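Local coordinates for protein ANGPTL4 C-terminal chain (Homo sapiens, PDB 6U1U) that is the fibrinogen-like C-terminal domain of a secreted protein that inactivates lipoprotein lipase and so regulates triglyceride clearance from the blood, at residues 58-63 / 142-147; 70-75 / 164-169; 173-178 / 209-214. All coordinates share one frame; numbering follows the deposited sequence.

All three contacts are apolar, buried and free of direct hydrogen bonds between their own two segments, but they lie at different depths of the fibrinogen-like domain. Interaction 1, its centre about 12 Å from the centre of the chain, joins helix 57-62 to a loop, and its outer margin takes in a water bridge. Interactions 2 and 3 lie nearer the centre, border the bound palmitic acid and both reach the main antiparallel sheet, through strands 71-72 and 208-215: interaction 2 sets tryptophan against tryptophan, interaction 3 packs aliphatic groups. Polar bonds join neighbouring contacts, S143 N to W165 O between the first two, G164 O to N176 ND2 and S173 OG to W165 NE1 between the last two.

Interaction 1: residues 58-63 / 142-147; sequences EAYKAG and FSTWDQ
Y60 of helix 57-62 meets F142 and T144 in a buried apolar contact that presses this helix against the loop following strand 138-140. The closest approach is Y60 CD1 to F142 CZ, 3.5 Å, at the edge of the phenylalanine ring, yet the planes stand at only 46°, between a stack and a T-shape. F142 reaches out because its CG is anti to the backbone N (chi1 -159°). From the same side of the tyrosine ring, but at its other ortho carbon, T144 CG2 comes obliquely to within 3.7 Å of Y60 CD2. Tyrosine suits its place by offering both a flat carbon ring while its hydroxyl reaches past them to bond F53 O. Threonine faces two ways: its methyl meets the ring, while OG1 donates to D146 OD1 (2.7 Å, syn side, 33° out of the carboxylate plane), from first to third residue of a type I turn. D146 OD1 also takes W57 N; a water donates to D146 OD2 (water O to OD2 2.8 Å) and accepts from E58 N (water O to N 3.0 Å). Beyond, F142 pairs edge-to-face with W166, and the Y60 backbone bonds L75 of helix 75-82.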
loop_
_atom_site.group_PDB
_atom_site.type_symbol
_atom_site.label_atom_id
_atom_site.label_comp_id
_atom_site.label_asym_id
_atom_site.label_seq_id
_atom_site.Cartn_x
_atom_site.Cartn_y
_atom_site.Cartn_z
ATOM N N GLU A 58 -1.654 1.098 15.399
ATOM C CA GLU A 58 -2.654 0.047 15.575
ATOM C C GLU A 58 -3.734 0.109 14.514
ATOM O O GLU A 58 -4.309 -0.926 14.149
ATOM C CB GLU A 58 -3.288 0.149 16.966
ATOM C CG GLU A 58 -2.351 -0.335 18.097
ATOM C CD GLU A 58 -1.895 -1.789 17.923
ATOM O OE1 GLU A 58 -2.751 -2.654 17.632
ATOM O OE2 GLU A 58 -0.677 -2.060 18.053
ATOM N N ALA A 59 -4.051 1.309 14.024
ATOM C CA ALA A 59 -5.054 1.414 12.977
ATOM C C ALA A 59 -4.511 0.888 11.658
ATOM O O ALA A 59 -5.245 0.283 10.873
ATOM C CB ALA A 59 -5.495 2.859 12.795
ATOM N N TYR A 60 -3.227 1.152 11.374
ATOM C CA TYR A 60 -2.672 0.615 10.132
ATOM C C TYR A 60 -2.502 -0.891 10.228
ATOM O O TYR A 60 -2.519 -1.588 9.206
ATOM C CB TYR A 60 -1.323 1.301 9.801
ATOM C CG TYR A 60 -1.585 2.536 8.970
ATOM C CD1 TYR A 60 -1.762 2.431 7.574
ATOM C CD2 TYR A 60 -1.731 3.774 9.561
ATOM C CE1 TYR A 60 -2.073 3.539 6.796
ATOM C CE2 TYR A 60 -2.030 4.897 8.770
ATOM C CZ TYR A 60 -2.194 4.765 7.392
ATOM O OH TYR A 60 -2.510 5.881 6.608
ATOM N N LYS A 61 -2.328 -1.396 11.446
ATOM C CA LYS A 61 -2.230 -2.843 11.652
ATOM C C LYS A 61 -3.582 -3.518 11.443
ATOM O O LYS A 61 -3.677 -4.568 10.779
ATOM C CB LYS A 61 -1.728 -3.133 13.071
ATOM C CG LYS A 61 -1.657 -4.626 13.332
ATOM C CD LYS A 61 -1.238 -4.953 14.796
ATOM C CE LYS A 61 -1.262 -6.465 15.061
ATOM N NZ LYS A 61 -0.928 -6.799 16.519
ATOM N N ALA A 62 -4.648 -2.943 12.040
ATOM C CA ALA A 62 -5.965 -3.578 12.023
ATOM C C ALA A 62 -6.771 -3.269 10.768
ATOM O O ALA A 62 -7.649 -4.059 10.393
ATOM C CB ALA A 62 -6.786 -3.101 13.226
ATOM N N GLY A 63 -6.524 -2.126 10.141
ATOM C CA GLY A 63 -7.324 -1.680 9.014
ATOM C C GLY A 63 -8.326 -0.606 9.432
ATOM O O GLY A 63 -8.708 -0.487 10.609
ATOM N N PHE A 142 7.365 -0.737 7.632
ATOM C CA PHE A 142 6.261 0.212 7.655
ATOM C C PHE A 142 6.428 1.177 8.821
ATOM O O PHE A 142 6.856 0.771 9.904
ATOM C CB PHE A 142 4.941 -0.550 7.815
ATOM C CG PHE A 142 3.746 0.216 7.367
ATOM C CD1 PHE A 142 3.419 0.240 6.005
ATOM C CD2 PHE A 142 2.941 0.902 8.280
ATOM C CE1 PHE A 142 2.305 0.926 5.564
ATOM C CE2 PHE A 142 1.820 1.608 7.855
ATOM C CZ PHE A 142 1.482 1.613 6.506
ATOM N N SER A 143 6.019 2.440 8.633
ATOM C CA SER A 143 6.133 3.419 9.725
ATOM C C SER A 143 4.878 4.274 9.827
ATOM O O SER A 143 4.278 4.648 8.819
ATOM C CB SER A 143 7.355 4.380 9.533
ATOM O OG SER A 143 8.578 3.670 9.683
ATOM N N THR A 144 4.506 4.620 11.067
ATOM C CA THR A 144 3.437 5.565 11.371
ATOM C C THR A 144 4.022 6.600 12.329
ATOM O O THR A 144 5.143 6.443 12.810
ATOM C CB THR A 144 2.241 4.873 12.056
ATOM O OG1 THR A 144 2.698 4.189 13.243
ATOM C CG2 THR A 144 1.618 3.837 11.098
ATOM N N TRP A 145 3.258 7.662 12.623
ATOM C CA TRP A 145 3.860 8.746 13.404
ATOM C C TRP A 145 4.271 8.273 14.794
ATOM O O TRP A 145 5.284 8.743 15.344
ATOM C CB TRP A 145 2.904 9.944 13.468
ATOM C CG TRP A 145 1.669 9.722 14.236
ATOM C CD1 TRP A 145 0.450 9.390 13.740
ATOM C CD2 TRP A 145 1.514 9.809 15.666
ATOM N NE1 TRP A 145 -0.462 9.266 14.763
ATOM C CE2 TRP A 145 0.169 9.514 15.953
ATOM C CE3 TRP A 145 2.377 10.124 16.712
ATOM C CZ2 TRP A 145 -0.348 9.531 17.261
ATOM C CZ3 TRP A 145 1.870 10.122 18.018
ATOM C CH2 TRP A 145 0.519 9.835 18.266
ATOM N N ASP A 146 3.560 7.293 15.347
ATOM C CA ASP A 146 3.890 6.802 16.676
ATOM C C ASP A 146 4.838 5.611 16.680
ATOM O O ASP A 146 5.227 5.150 17.768
ATOM C CB ASP A 146 2.594 6.450 17.432
ATOM C CG ASP A 146 1.796 5.356 16.767
ATOM O OD1 ASP A 146 1.746 5.315 15.506
ATOM O OD2 ASP A 146 1.198 4.542 17.508
ATOM N N GLN A 147 5.242 5.108 15.508
ATOM C CA GLN A 147 6.108 3.954 15.387
ATOM C C GLN A 147 6.888 4.178 14.092
ATOM O O GLN A 147 6.629 3.572 13.040
ATOM C CB GLN A 147 5.343 2.627 15.340
ATOM C CG GLN A 147 4.796 2.144 16.673
ATOM C CD GLN A 147 5.924 1.738 17.611
ATOM O OE1 GLN A 147 6.037 2.274 18.702
ATOM N NE2 GLN A 147 6.780 0.822 17.169
HETATM O O HOH W 1 -0.883 2.741 17.742
#

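Interaction 2: residues 70-75 / 164-169. With PLM (palmitic acid), chain B.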
loop_
_atom_site.group_PDB
_atom_site.type_symbol
_atom_site.label_atom_id
_atom_site.label_comp_id
_atom_site.label_asym_id
_atom_site.label_seq_id
_atom_site.Cartn_x
_atom_site.Cartn_y
_atom_site.Cartn_z
ATOM N N GLU A 70 -13.303 4.527 0.415
ATOM C CA GLU A 70 -11.849 4.536 0.626
ATOM C C GLU A 70 -11.483 3.720 1.865
ATOM O O GLU A 70 -12.184 3.783 2.889
ATOM C CB GLU A 70 -11.335 5.958 0.838
ATOM C CG GLU A 70 -11.681 6.957 -0.275
ATOM C CD GLU A 70 -11.004 8.282 -0.006
ATOM O OE1 GLU A 70 -11.082 8.750 1.161
ATOM O OE2 GLU A 70 -10.341 8.827 -0.933
ATOM N N PHE A 71 -10.361 2.989 1.802
ATOM C CA PHE A 71 -10.030 2.162 2.953
ATOM C C PHE A 71 -8.580 1.717 2.897
ATOM O O PHE A 71 -7.909 1.770 1.851
ATOM C CB PHE A 71 -10.949 0.925 3.037
ATOM C CG PHE A 71 -10.756 -0.070 1.876
ATOM C CD1 PHE A 71 -9.733 -1.008 1.905
ATOM C CD2 PHE A 71 -11.611 -0.045 0.785
ATOM C CE1 PHE A 71 -9.534 -1.898 0.863
ATOM C CE2 PHE A 71 -11.454 -0.945 -0.259
ATOM C CZ PHE A 71 -10.420 -1.851 -0.245
ATOM N N TRP A 72 -8.130 1.216 4.044
ATOM C CA TRP A 72 -6.870 0.507 4.211
ATOM C C TRP A 72 -7.227 -0.850 4.814
ATOM O O TRP A 72 -7.852 -0.881 5.875
ATOM C CB TRP A 72 -5.947 1.304 5.157
ATOM C CG TRP A 72 -4.674 0.598 5.509
ATOM C CD1 TRP A 72 -4.344 0.014 6.702
ATOM C CD2 TRP A 72 -3.541 0.436 4.649
ATOM N NE1 TRP A 72 -3.073 -0.549 6.610
ATOM C CE2 TRP A 72 -2.562 -0.275 5.370
ATOM C CE3 TRP A 72 -3.264 0.822 3.318
ATOM C CZ2 TRP A 72 -1.302 -0.597 4.815
ATOM C CZ3 TRP A 72 -2.038 0.514 2.768
ATOM C CH2 TRP A 72 -1.064 -0.198 3.515
ATOM N N LEU A 73 -6.895 -1.961 4.128
ATOM C CA LEU A 73 -7.367 -3.278 4.600
ATOM C C LEU A 73 -6.777 -3.625 5.966
ATOM O O LEU A 73 -7.482 -4.149 6.849
ATOM C CB LEU A 73 -7.016 -4.361 3.585
ATOM C CG LEU A 73 -7.288 -5.823 3.978
ATOM C CD1 LEU A 73 -8.803 -5.974 4.300
ATOM C CD2 LEU A 73 -6.883 -6.774 2.874
ATOM N N GLY A 74 -5.492 -3.336 6.159
ATOM C CA GLY A 74 -4.858 -3.638 7.475
ATOM C C GLY A 74 -3.691 -4.584 7.249
ATOM O O GLY A 74 -3.803 -5.618 6.608
ATOM N N LEU A 75 -2.534 -4.218 7.818
ATOM C CA LEU A 75 -1.319 -4.985 7.558
ATOM C C LEU A 75 -1.417 -6.417 8.085
ATOM O O LEU A 75 -0.880 -7.339 7.468
ATOM C CB LEU A 75 -0.129 -4.257 8.181
ATOM C CG LEU A 75 0.199 -2.979 7.380
ATOM C CD1 LEU A 75 1.062 -2.085 8.247
ATOM C CD2 LEU A 75 0.905 -3.322 6.064
ATOM N N GLY A 164 0.593 6.426 7.036
ATOM C CA GLY A 164 1.512 5.332 7.308
ATOM C C GLY A 164 2.007 4.753 5.990
ATOM O O GLY A 164 1.252 4.648 5.032
ATOM N N TRP A 165 3.290 4.435 5.950
ATOM C CA TRP A 165 3.864 4.010 4.670
ATOM C C TRP A 165 5.170 3.278 4.891
ATOM O O TRP A 165 5.766 3.323 5.968
ATOM C CB TRP A 165 4.103 5.215 3.737
ATOM C CG TRP A 165 4.320 4.875 2.279
ATOM C CD1 TRP A 165 5.445 5.124 1.518
ATOM C CD2 TRP A 165 3.365 4.277 1.395
ATOM N NE1 TRP A 165 5.237 4.718 0.220
ATOM C CE2 TRP A 165 3.978 4.182 0.117
ATOM C CE3 TRP A 165 2.058 3.808 1.568
ATOM C CZ2 TRP A 165 3.334 3.619 -0.992
ATOM C CZ3 TRP A 165 1.379 3.272 0.452
ATOM C CH2 TRP A 165 2.022 3.173 -0.813
ATOM N N TRP A 166 5.626 2.616 3.816
ATOM C CA TRP A 166 6.963 2.019 3.761
ATOM C C TRP A 166 7.908 3.116 3.303
ATOM O O TRP A 166 8.257 3.236 2.126
ATOM C CB TRP A 166 6.981 0.840 2.797
ATOM C CG TRP A 166 6.134 -0.324 3.228
ATOM C CD1 TRP A 166 6.460 -1.290 4.143
ATOM C CD2 TRP A 166 4.834 -0.661 2.729
ATOM N NE1 TRP A 166 5.422 -2.210 4.250
ATOM C CE2 TRP A 166 4.420 -1.839 3.391
ATOM C CE3 TRP A 166 3.964 -0.049 1.816
ATOM C CZ2 TRP A 166 3.167 -2.433 3.163
ATOM C CZ3 TRP A 166 2.720 -0.637 1.585
ATOM C CH2 TRP A 166 2.327 -1.805 2.264
ATOM N N PHE A 167 8.288 3.971 4.251
ATOM C CA PHE A 167 9.106 5.143 3.931
ATOM C C PHE A 167 10.574 4.697 3.766
ATOM O O PHE A 167 11.400 4.818 4.663
ATOM C CB PHE A 167 8.941 6.189 5.038
ATOM C CG PHE A 167 7.558 6.842 5.130
ATOM C CD1 PHE A 167 7.074 7.692 4.140
ATOM C CD2 PHE A 167 6.763 6.656 6.251
ATOM C CE1 PHE A 167 5.853 8.294 4.274
ATOM C CE2 PHE A 167 5.513 7.261 6.386
ATOM C CZ PHE A 167 5.060 8.087 5.395
ATOM N N GLY A 168 10.910 4.144 2.596
ATOM C CA GLY A 168 12.304 3.767 2.351
ATOM C C GLY A 168 13.240 4.968 2.275
ATOM O O GLY A 168 14.404 4.903 2.688
ATOM N N THR A 169 12.776 6.043 1.672
ATOM C CA THR A 169 13.214 7.395 1.930
ATOM C C THR A 169 11.960 8.163 2.330
ATOM O O THR A 169 10.852 7.612 2.380
ATOM C CB THR A 169 13.861 8.010 0.683
ATOM O OG1 THR A 169 12.851 8.140 -0.326
ATOM C CG2 THR A 169 14.992 7.110 0.179
HETATM C C1 PLM B . 13.917 7.808 -3.683
HETATM O O1 PLM B . 13.679 8.743 -2.885
HETATM O O2 PLM B . 13.787 7.910 -4.909
HETATM C C2 PLM B . 14.464 6.502 -3.121
HETATM C C3 PLM B . 14.126 5.204 -3.792
HETATM C C4 PLM B . 13.988 4.067 -2.791
HETATM C C5 PLM B . 13.109 2.922 -3.212
HETATM C C6 PLM B . 12.455 2.162 -2.073
HETATM C C7 PLM B . 11.142 1.515 -2.432
HETATM C C8 PLM B . 10.195 1.227 -1.295
HETATM C C9 PLM B . 9.190 2.304 -1.085
HETATM C CA PLM B . 7.794 1.858 -0.945
HETATM C CB PLM B . 7.167 1.291 -2.156
HETATM C CC PLM B . 5.949 0.522 -1.834
HETATM C CD PLM B . 5.073 0.231 -2.973
HETATM C CE PLM B . 5.818 -0.256 -4.154
HETATM C CF PLM B . 5.768 -1.713 -4.402
HETATM C CG PLM B . 7.089 -2.376 -4.204
#
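W72 and W166 meet at the far corners of their indoles, CH2 of one lying 4.0 Å from CH2 of the other. They are unevenly turned: W166 comes to the edge of W72, near its plane, whereas W72 approaches the W166 ring at a slant. L75 CD2 fits beside the same indole, 3.8 Å from W166 CZ2, the two side chains running past one another in opposite senses. Broad tryptophans suit the place because even the nearest CA atoms, of W72 and G164, are 10.2 Å apart; W72 reaches across with its CG anti to the backbone N (chi1 174°). Each indole still buries its N-H on a carbonyl, W72 NE1 on Y60 O and W166 NE1 on Y116 O. Past W166, the segment 164-169 runs alongside the palmitic acid, whose chain atom CA lies 3.4 Å from W166 O. At the acid end T169 OG1 donates to O1 of the palmitic acid at 2.8 Å while accepting from S171 N; K197 binds the ligand too. A valine in place of T169 would probably leave that O1 and S171 N each without this hydroxyl mate. Strand 71-72 pairs with strands 38-46 and 64-65, and F167 packs on helix 157-160.

Interaction 3: residues 173-178 / 209-214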
loop_
_atom_site.group_PDB
_atom_site.type_symbol
_atom_site.label_atom_id
_atom_site.label_comp_id
_atom_site.label_asym_id
_atom_site.label_seq_id
_atom_site.Cartn_x
_atom_site.Cartn_y
_atom_site.Cartn_z
ATOM N N SER A 173 7.563 7.939 -2.280
ATOM C CA SER A 173 6.120 7.796 -2.452
ATOM C C SER A 173 5.462 7.823 -1.088
ATOM O O SER A 173 6.107 7.617 -0.064
ATOM C CB SER A 173 5.737 6.494 -3.124
ATOM O OG SER A 173 6.332 5.414 -2.394
ATOM N N ASN A 174 4.149 8.047 -1.115
ATOM C CA ASN A 174 3.292 7.900 0.050
ATOM C C ASN A 174 1.870 7.921 -0.462
ATOM O O ASN A 174 1.306 8.998 -0.713
ATOM C CB ASN A 174 3.511 9.017 1.075
ATOM C CG ASN A 174 2.580 8.873 2.247
ATOM O OD1 ASN A 174 1.924 7.833 2.364
ATOM N ND2 ASN A 174 2.505 9.904 3.128
ATOM N N LEU A 175 1.266 6.749 -0.690
ATOM C CA LEU A 175 -0.094 6.780 -1.182
ATOM C C LEU A 175 -1.109 6.944 -0.049
ATOM O O LEU A 175 -2.319 7.017 -0.310
ATOM C CB LEU A 175 -0.384 5.512 -1.999
ATOM C CG LEU A 175 0.586 5.338 -3.184
ATOM C CD1 LEU A 175 0.158 4.128 -3.996
ATOM C CD2 LEU A 175 0.601 6.588 -4.045
ATOM N N ASN A 176 -0.633 7.040 1.187
ATOM C CA ASN A 176 -1.486 7.175 2.357
ATOM C C ASN A 176 -1.378 8.580 2.966
ATOM O O ASN A 176 -1.722 8.783 4.136
ATOM C CB ASN A 176 -1.125 6.105 3.397
ATOM C CG ASN A 176 -1.578 4.714 2.979
ATOM O OD1 ASN A 176 -2.473 4.574 2.154
ATOM N ND2 ASN A 176 -0.948 3.667 3.557
ATOM N N GLY A 177 -0.922 9.565 2.189
ATOM C CA GLY A 177 -0.813 10.920 2.707
ATOM C C GLY A 177 -2.161 11.645 2.708
ATOM O O GLY A 177 -3.220 11.062 2.504
ATOM N N GLN A 178 -2.103 12.956 2.962
ATOM C CA GLN A 178 -3.328 13.745 3.089
ATOM C C GLN A 178 -3.928 13.986 1.709
ATOM O O GLN A 178 -3.209 14.355 0.787
ATOM C CB GLN A 178 -3.008 15.077 3.777
ATOM C CG GLN A 178 -4.243 15.863 4.222
ATOM C CD GLN A 178 -3.866 17.122 5.002
ATOM O OE1 GLN A 178 -2.797 17.186 5.615
ATOM N NE2 GLN A 178 -4.738 18.129 4.962
ATOM N N THR A 209 -5.932 6.284 -5.936
ATOM C CA THR A 209 -4.937 5.226 -5.842
ATOM C C THR A 209 -5.658 3.917 -5.561
ATOM O O THR A 209 -6.694 3.899 -4.890
ATOM C CB THR A 209 -3.891 5.475 -4.709
ATOM O OG1 THR A 209 -4.541 5.448 -3.419
ATOM C CG2 THR A 209 -3.214 6.839 -4.856
ATOM N N THR A 210 -5.085 2.811 -6.047
ATOM C CA THR A 210 -5.517 1.481 -5.635
ATOM C C THR A 210 -4.281 0.618 -5.511
ATOM O O THR A 210 -3.411 0.663 -6.392
ATOM C CB THR A 210 -6.448 0.814 -6.667
ATOM O OG1 THR A 210 -7.473 1.731 -7.060
ATOM C CG2 THR A 210 -7.121 -0.415 -6.056
ATOM N N MET A 211 -4.203 -0.176 -4.449
ATOM C CA MET A 211 -3.137 -1.173 -4.315
ATOM C C MET A 211 -3.770 -2.552 -4.182
ATOM O O MET A 211 -4.754 -2.717 -3.437
ATOM C CB MET A 211 -2.259 -0.886 -3.080
ATOM C CG MET A 211 -1.701 0.535 -3.088
ATOM S SD MET A 211 -0.812 0.905 -1.554
ATOM C CE MET A 211 0.590 -0.149 -1.860
ATOM N N LEU A 212 -3.239 -3.527 -4.922
ATOM C CA LEU A 212 -3.812 -4.865 -4.900
ATOM C C LEU A 212 -2.693 -5.877 -4.732
ATOM O O LEU A 212 -1.577 -5.639 -5.171
ATOM C CB LEU A 212 -4.560 -5.175 -6.205
ATOM C CG LEU A 212 -5.603 -4.102 -6.596
ATOM C CD1 LEU A 212 -4.946 -3.113 -7.564
ATOM C CD2 LEU A 212 -6.802 -4.778 -7.307
ATOM N N ILE A 213 -3.025 -7.031 -4.146
ATOM C CA ILE A 213 -2.028 -8.077 -3.944
ATOM C C ILE A 213 -2.561 -9.407 -4.453
ATOM O O ILE A 213 -3.763 -9.686 -4.391
ATOM C CB ILE A 213 -1.602 -8.146 -2.462
ATOM C CG1 ILE A 213 -0.318 -8.961 -2.316
ATOM C CG2 ILE A 213 -2.709 -8.678 -1.592
ATOM C CD1 ILE A 213 0.679 -8.304 -1.371
ATOM N N GLN A 214 -1.646 -10.230 -4.976
ATOM C CA GLN A 214 -1.975 -11.575 -5.451
ATOM C C GLN A 214 -0.786 -12.455 -5.115
ATOM O O GLN A 214 0.246 -12.390 -5.790
ATOM C CB GLN A 214 -2.255 -11.602 -6.951
ATOM C CG GLN A 214 -2.622 -12.983 -7.480
ATOM C CD GLN A 214 -2.764 -12.939 -8.973
ATOM O OE1 GLN A 214 -1.759 -12.944 -9.683
ATOM N NE2 GLN A 214 -4.006 -12.822 -9.473
#
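L175, the residue that touches T209 and M211, gives its carbonyl O to R46 NH1, which holds G177 O as well. Its side chain projects from an Asx turn in which N174 OD1 accepts from N176 N at 2.9 Å. The bond is bent (N-H...O 144°), its donor standing well above the carbonyl plane of the asparagine. Asparagine suits the position because its short amide can curl onto the backbone two residues ahead, and its ND2 is bound by S162 O. The same bend is a type I turn from N174 to G177. Held in this way, the leucine forks over strand 208-215: CD2 touches T209 CG2 at 3.9 Å and CD1 lies 4.1 Å from M211 CG. In the fibrinogen-like fold this strand runs in the main antiparallel sheet between strands 38-46 and 87-94. Alternation along it turns T209 and M211 toward the turn and T210 away. M211 has its CG anti to the carbonyl carbon (chi1 -54°) and bends at the last torsion (chi3 71°). T209 gives its methyl to the leucine and its OG1 to Q44 OE1, so a small residue with both groups is apt. L175 also rests on V91 and L93, while the side chain of M211 lies about 5 Å from the palmitic acid.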